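Local coordinates for putative curved DNA-binding protein (Chaetomium thermophilum var. thermophilum DSM 1495, PDB 4IPA), which is an Arx1 protein of the peptidase M24 family, associated with ribosome biogenesis, and may bind DNA, at residues S217-K222 against E226-I231. Numbering follows the deposited sequence.
Sequences SWLFDK and EGKKKI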
# COMPACT_ATOMS: atom_id res chain seq x y z
N SER A 217 -2.65 -7.81 2.65
CA SER A 217 -3.11 -7.60 1.28
C SER A 217 -4.63 -7.78 1.20
O SER A 217 -5.19 -8.69 1.79
CB SER A 217 -2.38 -8.56 0.35
OG SER A 217 -0.99 -8.30 0.39
N TRP A 218 -5.30 -6.90 0.48
CA TRP A 218 -6.76 -6.90 0.45
C TRP A 218 -7.32 -7.08 -0.96
O TRP A 218 -6.82 -6.50 -1.92
CB TRP A 218 -7.33 -5.59 0.96
CG TRP A 218 -7.15 -5.30 2.40
CD1 TRP A 218 -6.15 -4.59 2.98
CD2 TRP A 218 -8.05 -5.66 3.46
NE1 TRP A 218 -6.34 -4.50 4.34
CE2 TRP A 218 -7.51 -5.15 4.66
CE3 TRP A 218 -9.25 -6.38 3.52
CZ2 TRP A 218 -8.12 -5.33 5.90
CZ3 TRP A 218 -9.86 -6.56 4.75
CH2 TRP A 218 -9.30 -6.03 5.92
N LEU A 219 -8.40 -7.84 -1.05
CA LEU A 219 -9.20 -7.87 -2.25
C LEU A 219 -9.80 -6.48 -2.45
O LEU A 219 -10.26 -5.86 -1.50
CB LEU A 219 -10.32 -8.90 -2.09
CG LEU A 219 -11.21 -9.16 -3.30
CD1 LEU A 219 -10.41 -9.83 -4.42
CD2 LEU A 219 -12.41 -10.03 -2.92
N PHE A 220 -9.75 -5.97 -3.67
CA PHE A 220 -10.47 -4.74 -4.00
C PHE A 220 -11.76 -5.10 -4.74
O PHE A 220 -11.87 -6.17 -5.36
CB PHE A 220 -9.65 -3.80 -4.90
CG PHE A 220 -8.44 -3.17 -4.24
CD1 PHE A 220 -8.10 -3.47 -2.93
CD2 PHE A 220 -7.66 -2.27 -4.94
CE1 PHE A 220 -6.99 -2.88 -2.32
CE2 PHE A 220 -6.54 -1.67 -4.35
CZ PHE A 220 -6.20 -1.98 -3.03
N ASP A 221 -12.74 -4.21 -4.68
CA ASP A 221 -13.91 -4.31 -5.54
C ASP A 221 -14.50 -2.91 -5.70
O ASP A 221 -13.93 -1.93 -5.21
CB ASP A 221 -14.94 -5.27 -4.97
CG ASP A 221 -15.86 -5.85 -6.05
OD1 ASP A 221 -15.82 -5.37 -7.20
OD2 ASP A 221 -16.64 -6.77 -5.74
N LYS A 222 -15.62 -2.81 -6.40
CA LYS A 222 -16.22 -1.51 -6.64
C LYS A 222 -16.45 -0.82 -5.30
O LYS A 222 -17.05 -1.41 -4.41
CB LYS A 222 -17.54 -1.63 -7.42
CG LYS A 222 -17.89 -0.34 -8.13
CD LYS A 222 -19.31 -0.34 -8.70
CE LYS A 222 -19.55 0.97 -9.44
NZ LYS A 222 -21.00 1.32 -9.51
N GLU A 226 -10.92 -2.71 0.99
CA GLU A 226 -10.74 -3.72 2.04
C GLU A 226 -11.80 -4.80 1.89
O GLU A 226 -12.67 -4.93 2.75
CB GLU A 226 -10.80 -3.10 3.43
CG GLU A 226 -9.57 -2.28 3.76
CD GLU A 226 -9.66 -1.55 5.08
OE1 GLU A 226 -10.79 -1.34 5.58
OE2 GLU A 226 -8.60 -1.16 5.61
N GLY A 227 -11.69 -5.56 0.80
CA GLY A 227 -12.71 -6.52 0.38
C GLY A 227 -12.86 -7.79 1.20
O GLY A 227 -12.36 -7.88 2.32
N LYS A 228 -13.54 -8.79 0.65
CA LYS A 228 -13.98 -9.94 1.45
C LYS A 228 -12.94 -11.05 1.54
O LYS A 228 -13.16 -12.06 2.19
CB LYS A 228 -15.32 -10.49 0.96
CG LYS A 228 -15.31 -11.02 -0.45
CD LYS A 228 -16.66 -11.57 -0.87
CE LYS A 228 -16.63 -12.01 -2.34
NZ LYS A 228 -17.92 -12.61 -2.81
N LYS A 229 -11.79 -10.84 0.90
CA LYS A 229 -10.66 -11.73 1.09
C LYS A 229 -9.45 -10.90 1.48
O LYS A 229 -9.31 -9.76 1.05
CB LYS A 229 -10.40 -12.55 -0.18
CG LYS A 229 -11.68 -13.17 -0.76
CD LYS A 229 -11.44 -14.18 -1.90
CE LYS A 229 -10.80 -13.57 -3.12
NZ LYS A 229 -10.91 -14.50 -4.30
N LYS A 230 -8.57 -11.48 2.30
CA LYS A 230 -7.34 -10.80 2.68
C LYS A 230 -6.25 -11.80 3.09
O LYS A 230 -6.52 -12.89 3.62
CB LYS A 230 -7.58 -9.83 3.83
CG LYS A 230 -7.77 -10.52 5.16
CD LYS A 230 -8.40 -9.61 6.19
CE LYS A 230 -8.85 -10.40 7.41
NZ LYS A 230 -9.55 -9.52 8.39
N ILE A 231 -5.01 -11.42 2.81
CA ILE A 231 -3.86 -12.19 3.26
C ILE A 231 -3.13 -11.40 4.33
O ILE A 231 -2.73 -10.27 4.10
CB ILE A 231 -2.92 -12.46 2.09
CG1 ILE A 231 -3.63 -13.34 1.06
CG2 ILE A 231 -1.64 -13.11 2.59
CD1 ILE A 231 -2.82 -13.60 -0.20
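Four backbone hydrogen bonds tie Ser217-Leu219 to Gly227-Ile231. Ser217 and Ile231 form an antiparallel hydrogen-bonded pair, with Ser217 N to Ile231 O and Ile231 N to Ser217 O both 2.9 Å. Next comes the non-hydrogen-bonded pair Trp218-Lys230, after which Leu219 N reaches Lys229 O in a nearly straight bond (N-H...O 170°). Leu219 O then takes Gly227 N at 2.7 Å, in a more bent bond. Gly227, having no side chain, lets the backbone lie close to Leu219 O.

CH-pi contacts clasp the Trp218 indole between two aliphatic chains. Over one face of its six-membered ring lies Glu226 CB, 3.7 Å from the centroid and 14° off the normal; over the opposite face Lys230 CD stands 4.0 Å from the centroid. CG of Lys230 sits between its backbone N and carbonyl carbon (chi1 75°), and the extended chain beyond runs alongside the indole. Gly227 O lies at the ring edge, in plane. With Trp218 cut back to alanine, the methylenes of Glu226 and Lys230 would probably lose the ring that separates them, leaving a gap. The Glu226 carboxylate continues past the ring to a salt bridge with Arg275 and a hydrogen bond with Tyr331.

Apolar packing joins Leu219 to Lys229: Leu219 CD2 is 3.9 Å from both CG and CE of Lys229, whose chain is bent at its third torsion. Lys229 NZ is held beyond by a salt bridge to Asp249 and a hydrogen bond to Val244 O.

Together these contacts close a beta hairpin between strands 210-220 and 230-232, the latter an outermost strand of an antiparallel sheet in this M24-family protein.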